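PDB 3CH3: serine-repeat antigen protein from Plasmodium falciparum, which is a protease-like antigen of the malaria parasite, built on the papain-family fold with a noncanonical active site, and may act as a protease. Local coordinates for residues A[172-177]-A[192-197]; A[197-202]-A[222-227]; A[142-147]-A[250-255]. One frame throughout, in Å; residues are numbered along the deposited sequence.

Contact 1. Residues A[172-177]-A[192-197]; sequences YIKAEN and CGDDTA. With K (potassium ion), chain B; 2HP (dihydrogenphosphate ion), chain D.
K174 and D194 are brought together by two torsions: K174 swings CG away from its backbone N (chi1 -167°) and then kinks at chi2 (89°), laying its methylene chain across the D194 carboxylate at about a right angle. Their nearest approach is K174 CG to D194 OD2, 3.5 Å. Farther on, K174 NZ makes a weak hydrogen bond to T196 OG1 at 3.4 Å. E176 OE2 comes within 2.6 Å of D194 OD2, so one acid probably holds a proton, a doubtful point since E176 has two conformers. D194 turns OD1 to the potassium ion (2.7 Å), and G193 O binds it at 2.9 Å. Dihydrogenphosphate O1 and waters add further ligands, and H247 and F248 hold that phosphate through backbone NH groups. Nearer the strand, the A197 methyl packs on the backbone of I173 (A197 CB to I173 O, 3.4 Å) and touches Y172 (CB to CB, 3.8 Å). The disulfide of C192 with C246 ties the far end of 192-197 to the phosphate-binding loop. This surface loop and its neighbour gather acidic groups and a phosphate around a bound cation. The potassium probably eases repulsion between D194 and the phosphate, while K174 would add a longer-range attraction.

Contact 2. Residues A[197-202]-A[222-227]; sequences ADHAVN and VRNSWG. With 2HP (dihydrogenphosphate ion), chain C.
The H199 imidazole has one face under the W226 indole and its edge between two polar partners. W226 CZ2 lies 3.7 Å above the H199 ring plane, displaced toward the rim, and the planes of the imidazole and the five-membered ring of W226 meet at 37°, an oblique pairing whose closest approach is H199 CE1 to W226 NE1, 3.3 Å. N224 ND2 lies over a face of the indole toward its rim, 3.3 Å above the W226 ring plane. At the imidazole edge, H199 NE2 donates to N224 OD1 over 2.7 Å, almost straight at 174° and within the plane of the ring; H199 ND1 bonds O3 of a dihydrogenphosphate at 2.8 Å. Because S225 N also donates to N224 OD1 (2.8 Å), two bonds grip the amide oxygen and restrain its rotation. H199 is thus held at both ring nitrogens and covered on one face, which fixes how the imidazole is turned. The pair probably corresponds to the histidine and asparagine of the papain triad; S33 and Q27, which also bind the phosphate, are consistent with the cysteine and oxyanion-hole positions of that family. Behind the site, N202 and R223 form an antiparallel hydrogen-bonded pair, and V201 CG2 presses tightly on V222 CG1 (3.5 Å). V201 also packs on strand 169-173, V222 on F236 and V238 of strand 235-239, and A200, N202 and R223 on helix 33-48.

Contact 3. Residues A[142-147]-A[250-255]; sequences AYESER and FIHSVV
Main-chain bonding between Y143 and V254 sets the register of two antiparallel strands. Each donates to the other: Y143 N to V254 O over 2.9 Å, and V254 N to Y143 O over the same 2.9 Å. The flanking pairs, A142 with V255 and E144 with S253, are of the non-hydrogen-bonded kind. Past the strand, S145 N reaches H252 O at 3.1 Å, from above the carbonyl plane, just where 142-147 curls into a 3-10 segment.

Polar side chains extend this ladder. S145 OG donates to I251 O over 2.7 Å, within the carbonyl plane, so one serine uses both its amide and its hydroxyl to hold two successive carbonyls. On the face carrying E144 and S253, the glutamate folds back on itself (chi1 -54°, chi2 -48°), which brings OE1 to the S253 hydroxyl. S253 OG donates to the syn side of E144 OE1 in a short bond of 2.5 Å, 21° out of the carboxylate plane, and in turn accepts from H252 ND1 at 2.7 Å. With ND1 donating to S253 and NE2 to D195 O, H252 probably carries both protons, a charge the nearby E144 carboxylate would stabilise. E144 CG also lies over the centre of the R147 guanidinium.

Apolar contact across the pair is slight: A142 CB meets V255 CG2 at 4.1 Å. Y143 and V254, projecting from the other face of the sheet, pack instead on helix 152-166, on F155 and I158 for Y143 and on I159 for V254.

Beyond this pairing, H252 and S253 both face Y172 of strand 169-173 in a classic beta bulge. A long-range strand pair whose 250-255 side carries a bulge against strand 169-173, in a curled, mixed sheet, is in keeping with the beta domain of papain-like enzymes.

How the contacts relate
The set illustrates how one sheet can place different chemistry at different depths. Contact 2 is buried, about 7 Å between its centre and that of the chain, whereas contact 1 lies at the surface and contact 3 is partly buried. Strand 169-173 links them: its neighbours 199-210 and 253-260 belong to contacts 2 and 3. Contacts 1 and 2 share A197 and are joined by I173 O to D198 N, while a probable hydrogen bond runs from Y172 N of contact 1 to S253 O of contact 3. Metal and phosphate binding, with one weak hydrogen bond, mark contact 1, directed ring bonds and tight apolar packing contact 2, and a backbone ladder with serine bonds contact 3.

Contact 1. Residues A[172-177]-A[192-197]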
ATOM      1  N   TYR A 172       5.529  -1.172  -5.709  1.00 30.12           N
ATOM      2  CA  TYR A 172       6.923  -1.168  -5.319  1.00 30.37           C
ATOM      3  C   TYR A 172       7.638  -0.066  -6.084  1.00 30.34           C
ATOM      4  O   TYR A 172       7.462   0.082  -7.320  1.00 29.34           O
ATOM      5  CB  TYR A 172       7.594  -2.517  -5.615  1.00 31.19           C
ATOM      6  CG  TYR A 172       7.703  -3.344  -4.380  1.00 34.14           C
ATOM      7  CD1 TYR A 172       6.819  -4.384  -4.150  1.00 37.55           C
ATOM      8  CD2 TYR A 172       8.634  -3.025  -3.376  1.00 33.58           C
ATOM      9  CE1 TYR A 172       6.928  -5.170  -2.958  1.00 39.87           C
ATOM     10  CE2 TYR A 172       8.753  -3.769  -2.221  1.00 37.39           C
ATOM     11  CZ  TYR A 172       7.898  -4.824  -2.001  1.00 37.24           C
ATOM     12  OH  TYR A 172       8.012  -5.553  -0.844  1.00 43.43           O
ATOM     13  N   ILE A 173       8.430   0.706  -5.352  1.00 28.95           N
ATOM     14  CA  ILE A 173       9.254   1.756  -5.918  1.00 29.45           C
ATOM     15  C   ILE A 173      10.687   1.615  -5.358  1.00 29.99           C
ATOM     16  O   ILE A 173      10.927   0.913  -4.353  1.00 29.22           O
ATOM     17  CB  ILE A 173       8.666   3.155  -5.560  1.00 30.51           C
ATOM     18  CG1 ILE A 173       8.801   3.400  -4.031  1.00 31.57           C
ATOM     19  CG2 ILE A 173       7.202   3.293  -6.064  1.00 30.79           C
ATOM     20  CD1 ILE A 173       8.476   4.931  -3.594  1.00 30.69           C
ATOM     21  N   LYS A 174      11.619   2.310  -5.998  1.00 30.33           N
ATOM     22  CA  LYS A 174      12.938   2.495  -5.427  1.00 30.37           C
ATOM     23  C   LYS A 174      12.879   3.712  -4.504  1.00 31.10           C
ATOM     24  O   LYS A 174      12.566   4.844  -4.952  1.00 30.83           O
ATOM     25  CB  LYS A 174      13.975   2.694  -6.547  1.00 29.64           C
ATOM     26  CG  LYS A 174      15.388   2.557  -5.974  1.00 30.42           C
ATOM     27  CD  LYS A 174      15.849   1.096  -6.014  1.00 36.37           C
ATOM     28  CE  LYS A 174      17.329   1.008  -5.642  1.00 39.77           C
ATOM     29  NZ  LYS A 174      17.792  -0.406  -5.633  1.00 40.55           N
ATOM     30  N   ALA A 175      13.184   3.507  -3.219  1.00 30.93           N
ATOM     31  CA  ALA A 175      13.025   4.616  -2.245  1.00 30.90           C
ATOM     32  C   ALA A 175      13.823   5.869  -2.650  1.00 31.60           C
ATOM     33  O   ALA A 175      13.355   6.972  -2.447  1.00 30.91           O
ATOM     34  CB  ALA A 175      13.412   4.177  -0.839  1.00 32.35           C
ATOM     35  N   GLU A 176      15.004   5.671  -3.238  1.00 31.28           N
ATOM     36  CA  GLU A 176      15.872   6.823  -3.620  1.00 31.76           C
ATOM     37  C   GLU A 176      15.117   7.773  -4.549  1.00 30.89           C
ATOM     38  O   GLU A 176      15.365   8.978  -4.549  1.00 30.20           O
ATOM     39  CB  GLU A 176      17.124   6.314  -4.354  0.80 33.13           C
ATOM     40  CG  GLU A 176      16.850   5.785  -5.797  0.80 37.01           C
ATOM     41  CD  GLU A 176      18.080   5.195  -6.501  0.80 43.12           C
ATOM     42  OE1 GLU A 176      19.065   4.800  -5.811  0.80 46.64           O
ATOM     43  OE2 GLU A 176      18.063   5.133  -7.753  0.80 42.24           O
ATOM     44  N   ASN A 177      14.192   7.223  -5.330  1.00 30.15           N
ATOM     45  CA  ASN A 177      13.519   8.054  -6.322  1.00 31.22           C
ATOM     46  C   ASN A 177      12.621   9.111  -5.677  1.00 30.92           C
ATOM     47  O   ASN A 177      12.257  10.082  -6.339  1.00 31.34           O
ATOM     48  CB  ASN A 177      12.672   7.220  -7.258  1.00 31.12           C
ATOM     49  CG  ASN A 177      13.508   6.362  -8.218  1.00 32.90           C
ATOM     50  OD1 ASN A 177      14.680   6.653  -8.583  1.00 35.00           O
ATOM     51  ND2 ASN A 177      12.900   5.327  -8.650  1.00 28.88           N
ATOM     52  N   CYS A 192      11.506   9.475 -12.586  1.00 30.78           N
ATOM     53  CA  CYS A 192      11.817   8.202 -13.232  1.00 31.70           C
ATOM     54  C   CYS A 192      11.911   7.094 -12.201  1.00 32.44           C
ATOM     55  O   CYS A 192      12.112   7.361 -11.011  1.00 32.90           O
ATOM     56  CB  CYS A 192      13.126   8.233 -14.006  1.00 32.39           C
ATOM     57  SG  CYS A 192      13.217   9.368 -15.409  1.00 35.37           S
ATOM     58  N   GLY A 193      11.768   5.855 -12.660  1.00 30.78           N
ATOM     59  CA  GLY A 193      12.074   4.685 -11.816  1.00 30.89           C
ATOM     60  C   GLY A 193      13.416   4.042 -12.136  1.00 31.74           C
ATOM     61  O   GLY A 193      14.239   4.609 -12.898  1.00 31.70           O
ATOM     62  N   ASP A 194      13.654   2.867 -11.549  1.00 32.62           N
ATOM     63  CA  ASP A 194      14.888   2.098 -11.734  1.00 33.23           C
ATOM     64  C   ASP A 194      14.548   0.706 -12.256  1.00 33.18           C
ATOM     65  O   ASP A 194      13.379   0.298 -12.269  1.00 32.19           O
ATOM     66  CB  ASP A 194      15.615   1.909 -10.388  1.00 34.42           C
ATOM     67  CG  ASP A 194      16.276   3.169  -9.869  1.00 39.60           C
ATOM     68  OD1 ASP A 194      15.950   4.317 -10.305  1.00 37.93           O
ATOM     69  OD2 ASP A 194      17.165   3.001  -8.996  1.00 44.18           O
ATOM     70  N   ASP A 195      15.582  -0.060 -12.605  1.00 32.24           N
ATOM     71  CA  ASP A 195      15.391  -1.424 -13.053  1.00 33.80           C
ATOM     72  C   ASP A 195      14.866  -2.315 -11.920  1.00 32.94           C
ATOM     73  O   ASP A 195      14.320  -3.396 -12.159  1.00 34.72           O
ATOM     74  CB  ASP A 195      16.710  -1.976 -13.654  1.00 33.48           C
ATOM     75  CG  ASP A 195      16.499  -3.056 -14.703  0.50 35.33           C
ATOM     76  OD1 ASP A 195      15.357  -3.474 -14.960  0.50 36.45           O
ATOM     77  OD2 ASP A 195      17.517  -3.491 -15.293  0.50 37.93           O
ATOM     78  N   THR A 196      15.070  -1.875 -10.681  1.00 31.78           N
ATOM     79  CA  THR A 196      14.645  -2.644  -9.508  1.00 31.66           C
ATOM     80  C   THR A 196      13.897  -1.730  -8.520  1.00 31.46           C
ATOM     81  O   THR A 196      13.821  -0.511  -8.736  1.00 30.94           O
ATOM     82  CB  THR A 196      15.851  -3.248  -8.788  1.00 32.16           C
ATOM     83  OG1 THR A 196      16.716  -2.187  -8.319  1.00 37.05           O
ATOM     84  CG2 THR A 196      16.644  -4.193  -9.721  1.00 35.10           C
ATOM     85  N   ALA A 197      13.395  -2.310  -7.434  1.00 31.50           N
ATOM     86  CA  ALA A 197      12.663  -1.537  -6.412  1.00 31.12           C
ATOM     87  C   ALA A 197      13.053  -2.114  -5.033  1.00 31.90           C
ATOM     88  O   ALA A 197      13.680  -3.195  -4.931  1.00 31.44           O
ATOM     89  CB  ALA A 197      11.151  -1.622  -6.664  1.00 30.95           C
TER
HETATM   90  K     K B   1      16.588   6.093 -12.211  1.00 34.89           K
HETATM   91  P   2HP D 830      15.939   5.652 -15.838  1.00 37.90           P
HETATM   92  O1  2HP D 830      16.494   6.639 -14.822  1.00 39.79           O
HETATM   93  O2  2HP D 830      14.416   5.344 -15.680  1.00 31.18           O
HETATM   94  O3  2HP D 830      16.914   4.193 -15.733  1.00 39.00           O
HETATM   95  O4  2HP D 830      16.065   6.321 -17.453  1.00 35.48           O
HETATM   96  O   HOH W   1      17.978   7.035  -9.419  1.00 46.76           O
HETATM   97  O   HOH W   2      15.053   8.051 -11.231  1.00 39.36           O
HETATM   98  O   HOH W   3      17.957   3.911 -13.611  1.00 41.10           O

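Contact 2. Residues A[197-202]-A[222-227]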
ATOM      1  N   ALA A 197      13.395  -2.310  -7.434  1.00 31.50           N
ATOM      2  CA  ALA A 197      12.663  -1.537  -6.412  1.00 31.12           C
ATOM      3  C   ALA A 197      13.053  -2.114  -5.033  1.00 31.90           C
ATOM      4  O   ALA A 197      13.680  -3.195  -4.931  1.00 31.44           O
ATOM      5  CB  ALA A 197      11.151  -1.622  -6.664  1.00 30.95           C
ATOM      6  N   ASP A 198      12.702  -1.400  -3.979  1.00 30.01           N
ATOM      7  CA  ASP A 198      13.107  -1.790  -2.629  1.00 31.32           C
ATOM      8  C   ASP A 198      12.131  -1.364  -1.514  1.00 32.00           C
ATOM      9  O   ASP A 198      12.389  -1.630  -0.318  1.00 32.77           O
ATOM     10  CB  ASP A 198      14.550  -1.301  -2.337  1.00 31.58           C
ATOM     11  CG  ASP A 198      14.674   0.229  -2.306  1.00 32.44           C
ATOM     12  OD1 ASP A 198      13.641   0.931  -2.329  1.00 31.21           O
ATOM     13  OD2 ASP A 198      15.816   0.708  -2.244  1.00 34.41           O
ATOM     14  N   HIS A 199      11.029  -0.709  -1.880  1.00 30.18           N
ATOM     15  CA  HIS A 199      10.152  -0.067  -0.864  1.00 29.91           C
ATOM     16  C   HIS A 199       8.686  -0.175  -1.310  1.00 30.01           C
ATOM     17  O   HIS A 199       8.331   0.225  -2.433  1.00 29.90           O
ATOM     18  CB  HIS A 199      10.540   1.399  -0.721  1.00 29.51           C
ATOM     19  CG  HIS A 199       9.725   2.138   0.293  1.00 30.72           C
ATOM     20  ND1 HIS A 199       9.797   1.871   1.649  1.00 32.27           N
ATOM     21  CD2 HIS A 199       8.814   3.121   0.145  1.00 31.70           C
ATOM     22  CE1 HIS A 199       8.961   2.673   2.288  1.00 32.09           C
ATOM     23  NE2 HIS A 199       8.362   3.452   1.399  1.00 29.05           N
ATOM     24  N   ALA A 200       7.841  -0.688  -0.424  1.00 29.99           N
ATOM     25  CA  ALA A 200       6.412  -0.872  -0.722  1.00 29.24           C
ATOM     26  C   ALA A 200       5.622   0.368  -0.309  1.00 30.21           C
ATOM     27  O   ALA A 200       5.831   0.931   0.780  1.00 30.53           O
ATOM     28  CB  ALA A 200       5.857  -2.144  -0.016  1.00 30.49           C
ATOM     29  N   VAL A 201       4.733   0.776  -1.193  1.00 28.64           N
ATOM     30  CA  VAL A 201       3.824   1.905  -0.968  1.00 28.67           C
ATOM     31  C   VAL A 201       2.435   1.441  -1.427  1.00 28.37           C
ATOM     32  O   VAL A 201       2.276   0.291  -1.828  1.00 29.52           O
ATOM     33  CB  VAL A 201       4.288   3.171  -1.753  1.00 27.67           C
ATOM     34  CG1 VAL A 201       5.666   3.650  -1.170  1.00 30.49           C
ATOM     35  CG2 VAL A 201       4.290   2.952  -3.336  1.00 29.78           C
ATOM     36  N   ASN A 202       1.441   2.317  -1.387  1.00 28.32           N
ATOM     37  CA  ASN A 202       0.138   1.963  -1.967  1.00 28.60           C
ATOM     38  C   ASN A 202      -0.263   3.054  -2.956  1.00 29.73           C
ATOM     39  O   ASN A 202      -0.097   4.236  -2.650  1.00 30.10           O
ATOM     40  CB  ASN A 202      -0.934   1.891  -0.871  1.00 28.17           C
ATOM     41  CG  ASN A 202      -0.679   0.728   0.075  1.00 30.22           C
ATOM     42  OD1 ASN A 202      -0.962  -0.455  -0.228  1.00 32.78           O
ATOM     43  ND2 ASN A 202      -0.106   1.049   1.192  1.00 27.62           N
ATOM     44  N   VAL A 222      -0.175   8.469  -4.016  1.00 29.71           N
ATOM     45  CA  VAL A 222       0.554   7.352  -3.385  1.00 30.49           C
ATOM     46  C   VAL A 222       0.651   7.580  -1.885  1.00 30.51           C
ATOM     47  O   VAL A 222       0.977   8.685  -1.440  1.00 30.82           O
ATOM     48  CB  VAL A 222       1.955   7.232  -3.959  1.00 29.95           C
ATOM     49  CG1 VAL A 222       2.724   6.070  -3.333  1.00 30.88           C
ATOM     50  CG2 VAL A 222       1.899   7.075  -5.523  1.00 30.67           C
ATOM     51  N   ARG A 223       0.357   6.530  -1.122  1.00 30.20           N
ATOM     52  CA  ARG A 223       0.438   6.569   0.332  1.00 29.62           C
ATOM     53  C   ARG A 223       1.764   5.968   0.719  1.00 29.79           C
ATOM     54  O   ARG A 223       2.093   4.891   0.251  1.00 30.05           O
ATOM     55  CB  ARG A 223      -0.657   5.691   0.935  1.00 29.88           C
ATOM     56  CG  ARG A 223      -0.588   5.539   2.465  1.00 30.70           C
ATOM     57  CD  ARG A 223      -1.802   4.755   2.941  1.00 31.76           C
ATOM     58  NE  ARG A 223      -1.729   4.265   4.337  1.00 28.57           N
ATOM     59  CZ  ARG A 223      -2.422   4.769   5.357  1.00 33.06           C
ATOM     60  NH1 ARG A 223      -3.206   5.833   5.187  1.00 31.80           N
ATOM     61  NH2 ARG A 223      -2.333   4.201   6.569  1.00 31.25           N
ATOM     62  N   ASN A 224       2.494   6.637   1.603  1.00 30.06           N
ATOM     63  CA  ASN A 224       3.728   6.052   2.107  1.00 30.55           C
ATOM     64  C   ASN A 224       3.554   5.753   3.617  1.00 30.71           C
ATOM     65  O   ASN A 224       2.562   6.197   4.255  1.00 31.30           O
ATOM     66  CB  ASN A 224       4.872   7.078   1.867  1.00 29.99           C
ATOM     67  CG  ASN A 224       6.258   6.434   1.735  1.00 29.55           C
ATOM     68  OD1 ASN A 224       6.460   5.280   2.108  1.00 31.45           O
ATOM     69  ND2 ASN A 224       7.246   7.239   1.270  1.00 31.68           N
ATOM     70  N   SER A 225       4.542   5.069   4.197  1.00 29.72           N
ATOM     71  CA  SER A 225       4.530   4.706   5.640  1.00 28.58           C
ATOM     72  C   SER A 225       5.734   5.324   6.363  1.00 28.94           C
ATOM     73  O   SER A 225       6.433   4.638   7.144  1.00 29.55           O
ATOM     74  CB  SER A 225       4.515   3.170   5.806  1.00 30.01           C
ATOM     75  OG  SER A 225       5.585   2.571   5.072  1.00 29.13           O
ATOM     76  N   TRP A 226       5.968   6.604   6.075  1.00 28.21           N
ATOM     77  CA  TRP A 226       7.036   7.402   6.704  1.00 28.88           C
ATOM     78  C   TRP A 226       6.447   8.485   7.608  1.00 29.62           C
ATOM     79  O   TRP A 226       7.113   9.502   7.945  1.00 30.26           O
ATOM     80  CB  TRP A 226       7.995   7.999   5.649  1.00 27.95           C
ATOM     81  CG  TRP A 226       8.840   7.012   4.946  1.00 29.99           C
ATOM     82  CD1 TRP A 226       9.053   5.681   5.277  1.00 32.20           C
ATOM     83  CD2 TRP A 226       9.584   7.263   3.770  1.00 31.27           C
ATOM     84  NE1 TRP A 226       9.887   5.087   4.334  1.00 31.14           N
ATOM     85  CE2 TRP A 226      10.233   6.045   3.405  1.00 32.88           C
ATOM     86  CE3 TRP A 226       9.796   8.418   2.993  1.00 32.15           C
ATOM     87  CZ2 TRP A 226      11.044   5.944   2.274  1.00 32.81           C
ATOM     88  CZ3 TRP A 226      10.588   8.314   1.847  1.00 34.19           C
ATOM     89  CH2 TRP A 226      11.204   7.093   1.506  1.00 34.14           C
ATOM     90  N   GLY A 227       5.226   8.239   8.088  1.00 28.85           N
ATOM     91  CA  GLY A 227       4.573   9.202   8.994  1.00 30.29           C
ATOM     92  C   GLY A 227       3.880  10.330   8.242  1.00 31.54           C
ATOM     93  O   GLY A 227       4.129  10.548   7.014  1.00 30.06           O
TER
HETATM   94  P   2HP C 829      11.987  -0.777   3.536  1.00 41.98           P
HETATM   95  O1  2HP C 829      12.881   0.168   4.359  1.00 46.09           O
HETATM   96  O2  2HP C 829      10.661  -1.100   4.140  1.00 35.92           O
HETATM   97  O3  2HP C 829      11.870   0.014   1.967  1.00 41.39           O
HETATM   98  O4  2HP C 829      12.852  -2.335   3.434  1.00 43.46           O
HETATM   99  O   HOH W   4       4.520   2.279   2.485  1.00 30.32           O

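Contact 3. Residues A[142-147]-A[250-255]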
ATOM      1  N   ALA A 142       0.160  -9.975  -9.801  1.00 30.50           N
ATOM      2  CA  ALA A 142       1.195  -8.941  -9.871  1.00 31.32           C
ATOM      3  C   ALA A 142       1.420  -8.527 -11.299  1.00 31.14           C
ATOM      4  O   ALA A 142       1.221  -9.336 -12.223  1.00 29.21           O
ATOM      5  CB  ALA A 142       2.507  -9.421  -9.223  1.00 32.78           C
ATOM      6  N   TYR A 143       1.801  -7.251 -11.482  1.00 30.52           N
ATOM      7  CA  TYR A 143       2.048  -6.700 -12.805  1.00 32.14           C
ATOM      8  C   TYR A 143       3.332  -5.883 -12.753  1.00 33.02           C
ATOM      9  O   TYR A 143       3.575  -5.193 -11.750  1.00 32.44           O
ATOM     10  CB  TYR A 143       0.913  -5.774 -13.239  1.00 32.22           C
ATOM     11  CG  TYR A 143      -0.441  -6.439 -13.321  1.00 31.82           C
ATOM     12  CD1 TYR A 143      -1.354  -6.316 -12.273  1.00 36.15           C
ATOM     13  CD2 TYR A 143      -0.804  -7.188 -14.446  1.00 35.51           C
ATOM     14  CE1 TYR A 143      -2.608  -6.941 -12.339  1.00 37.92           C
ATOM     15  CE2 TYR A 143      -2.054  -7.813 -14.517  1.00 37.77           C
ATOM     16  CZ  TYR A 143      -2.947  -7.667 -13.472  1.00 38.03           C
ATOM     17  OH  TYR A 143      -4.187  -8.298 -13.557  1.00 38.28           O
ATOM     18  N   GLU A 144       4.118  -5.964 -13.832  1.00 33.18           N
ATOM     19  CA  GLU A 144       5.381  -5.196 -13.954  1.00 33.22           C
ATOM     20  C   GLU A 144       5.229  -4.089 -14.986  1.00 32.64           C
ATOM     21  O   GLU A 144       4.888  -4.385 -16.142  1.00 31.81           O
ATOM     22  CB  GLU A 144       6.499  -6.144 -14.431  1.00 33.60           C
ATOM     23  CG  GLU A 144       6.676  -7.417 -13.564  1.00 34.12           C
ATOM     24  CD  GLU A 144       6.722  -7.092 -12.079  1.00 37.15           C
ATOM     25  OE1 GLU A 144       7.593  -6.284 -11.667  1.00 37.01           O
ATOM     26  OE2 GLU A 144       5.884  -7.658 -11.332  1.00 34.12           O
ATOM     27  N   SER A 145       5.509  -2.830 -14.609  1.00 31.64           N
ATOM     28  CA  SER A 145       5.379  -1.731 -15.575  1.00 32.34           C
ATOM     29  C   SER A 145       6.210  -1.972 -16.825  1.00 32.87           C
ATOM     30  O   SER A 145       5.768  -1.655 -17.937  1.00 33.10           O
ATOM     31  CB  SER A 145       5.772  -0.378 -14.966  1.00 31.69           C
ATOM     32  OG  SER A 145       7.071  -0.474 -14.450  1.00 32.64           O
ATOM     33  N   GLU A 146       7.398  -2.550 -16.659  1.00 32.60           N
ATOM     34  CA  GLU A 146       8.265  -2.716 -17.828  1.00 34.90           C
ATOM     35  C   GLU A 146       7.660  -3.665 -18.865  1.00 35.02           C
ATOM     36  O   GLU A 146       7.988  -3.570 -20.056  1.00 34.38           O
ATOM     37  CB  GLU A 146       9.709  -3.080 -17.442  1.00 35.77           C
ATOM     38  CG  GLU A 146       9.939  -4.453 -16.882  1.00 39.88           C
ATOM     39  CD  GLU A 146       9.978  -5.551 -17.956  1.00 45.71           C
ATOM     40  OE1 GLU A 146      10.164  -5.254 -19.160  1.00 48.22           O
ATOM     41  OE2 GLU A 146       9.808  -6.727 -17.598  1.00 47.91           O
ATOM     42  N   ARG A 147       6.770  -4.554 -18.427  1.00 35.21           N
ATOM     43  CA  ARG A 147       6.095  -5.451 -19.365  1.00 36.51           C
ATOM     44  C   ARG A 147       4.991  -4.754 -20.154  1.00 37.11           C
ATOM     45  O   ARG A 147       4.459  -5.318 -21.105  1.00 35.59           O
ATOM     46  CB  ARG A 147       5.614  -6.698 -18.647  1.00 36.37           C
ATOM     47  CG  ARG A 147       6.804  -7.511 -18.220  1.00 37.15           C
ATOM     48  CD  ARG A 147       6.455  -8.811 -17.580  1.00 40.28           C
ATOM     49  NE  ARG A 147       7.609  -9.289 -16.827  1.00 41.45           N
ATOM     50  CZ  ARG A 147       7.574 -10.262 -15.923  1.00 43.19           C
ATOM     51  NH1 ARG A 147       6.428 -10.870 -15.643  1.00 40.49           N
ATOM     52  NH2 ARG A 147       8.682 -10.595 -15.270  1.00 42.85           N
ATOM     53  N   PHE A 250       8.356   5.058 -12.749  1.00 30.37           N
ATOM     54  CA  PHE A 250       8.499   5.228 -11.312  1.00 30.85           C
ATOM     55  C   PHE A 250       7.822   4.073 -10.528  1.00 30.69           C
ATOM     56  O   PHE A 250       8.337   3.592  -9.528  1.00 30.87           O
ATOM     57  CB  PHE A 250       7.849   6.555 -10.898  1.00 30.80           C
ATOM     58  CG  PHE A 250       7.789   6.710  -9.404  1.00 30.90           C
ATOM     59  CD1 PHE A 250       8.977   6.862  -8.687  1.00 32.53           C
ATOM     60  CD2 PHE A 250       6.547   6.666  -8.719  1.00 30.65           C
ATOM     61  CE1 PHE A 250       8.957   6.985  -7.256  1.00 30.56           C
ATOM     62  CE2 PHE A 250       6.504   6.832  -7.315  1.00 26.97           C
ATOM     63  CZ  PHE A 250       7.719   6.955  -6.589  1.00 29.24           C
ATOM     64  N   ILE A 251       6.669   3.623 -11.003  1.00 30.32           N
ATOM     65  CA  ILE A 251       6.001   2.429 -10.407  1.00 29.80           C
ATOM     66  C   ILE A 251       6.622   1.187 -11.034  1.00 29.51           C
ATOM     67  O   ILE A 251       6.389   0.896 -12.228  1.00 29.61           O
ATOM     68  CB  ILE A 251       4.483   2.455 -10.641  1.00 29.60           C
ATOM     69  CG1 ILE A 251       3.784   3.706 -10.051  1.00 31.25           C
ATOM     70  CG2 ILE A 251       3.805   1.166 -10.050  1.00 31.99           C
ATOM     71  CD1 ILE A 251       3.988   3.951  -8.557  1.00 30.76           C
ATOM     72  N   HIS A 252       7.424   0.456 -10.251  1.00 29.12           N
ATOM     73  CA  HIS A 252       8.133  -0.735 -10.782  1.00 29.41           C
ATOM     74  C   HIS A 252       7.161  -1.911 -10.916  1.00 30.31           C
ATOM     75  O   HIS A 252       7.098  -2.573 -11.957  1.00 30.19           O
ATOM     76  CB  HIS A 252       9.329  -1.101  -9.891  1.00 28.55           C
ATOM     77  CG  HIS A 252      10.147  -2.265 -10.383  1.00 31.16           C
ATOM     78  ND1 HIS A 252       9.792  -3.566 -10.139  1.00 33.41           N
ATOM     79  CD2 HIS A 252      11.322  -2.318 -11.066  1.00 32.52           C
ATOM     80  CE1 HIS A 252      10.684  -4.385 -10.669  1.00 32.61           C
ATOM     81  NE2 HIS A 252      11.633  -3.655 -11.231  1.00 32.74           N
ATOM     82  N   SER A 253       6.381  -2.157  -9.870  1.00 30.74           N
ATOM     83  CA  SER A 253       5.521  -3.308  -9.851  1.00 31.66           C
ATOM     84  C   SER A 253       4.282  -2.945  -9.038  1.00 31.57           C
ATOM     85  O   SER A 253       4.327  -2.081  -8.152  1.00 30.19           O
ATOM     86  CB  SER A 253       6.188  -4.478  -9.119  1.00 32.34           C
ATOM     87  OG  SER A 253       7.474  -4.815  -9.620  1.00 35.06           O
ATOM     88  N   VAL A 254       3.212  -3.665  -9.312  1.00 31.20           N
ATOM     89  CA  VAL A 254       1.982  -3.584  -8.520  1.00 32.33           C
ATOM     90  C   VAL A 254       1.573  -5.004  -8.116  1.00 31.76           C
ATOM     91  O   VAL A 254       1.782  -5.964  -8.869  1.00 30.07           O
ATOM     92  CB  VAL A 254       0.895  -2.861  -9.319  1.00 34.59           C
ATOM     93  CG1 VAL A 254      -0.494  -3.102  -8.738  1.00 37.00           C
ATOM     94  CG2 VAL A 254       1.200  -1.359  -9.417  1.00 33.84           C
ATOM     95  N   VAL A 255       1.038  -5.136  -6.907  1.00 30.26           N
ATOM     96  CA  VAL A 255       0.534  -6.423  -6.384  1.00 30.53           C
ATOM     97  C   VAL A 255      -0.865  -6.171  -5.852  1.00 30.46           C
ATOM     98  O   VAL A 255      -1.131  -5.151  -5.190  1.00 29.69           O
ATOM     99  CB  VAL A 255       1.417  -7.001  -5.239  1.00 30.71           C
ATOM    100  CG1 VAL A 255       0.755  -8.284  -4.607  1.00 30.64           C
ATOM    101  CG2 VAL A 255       2.865  -7.333  -5.761  1.00 32.25           C
TER
HETATM  102  O   HOH W   5       8.816  -3.092 -14.136  1.00 28.99           O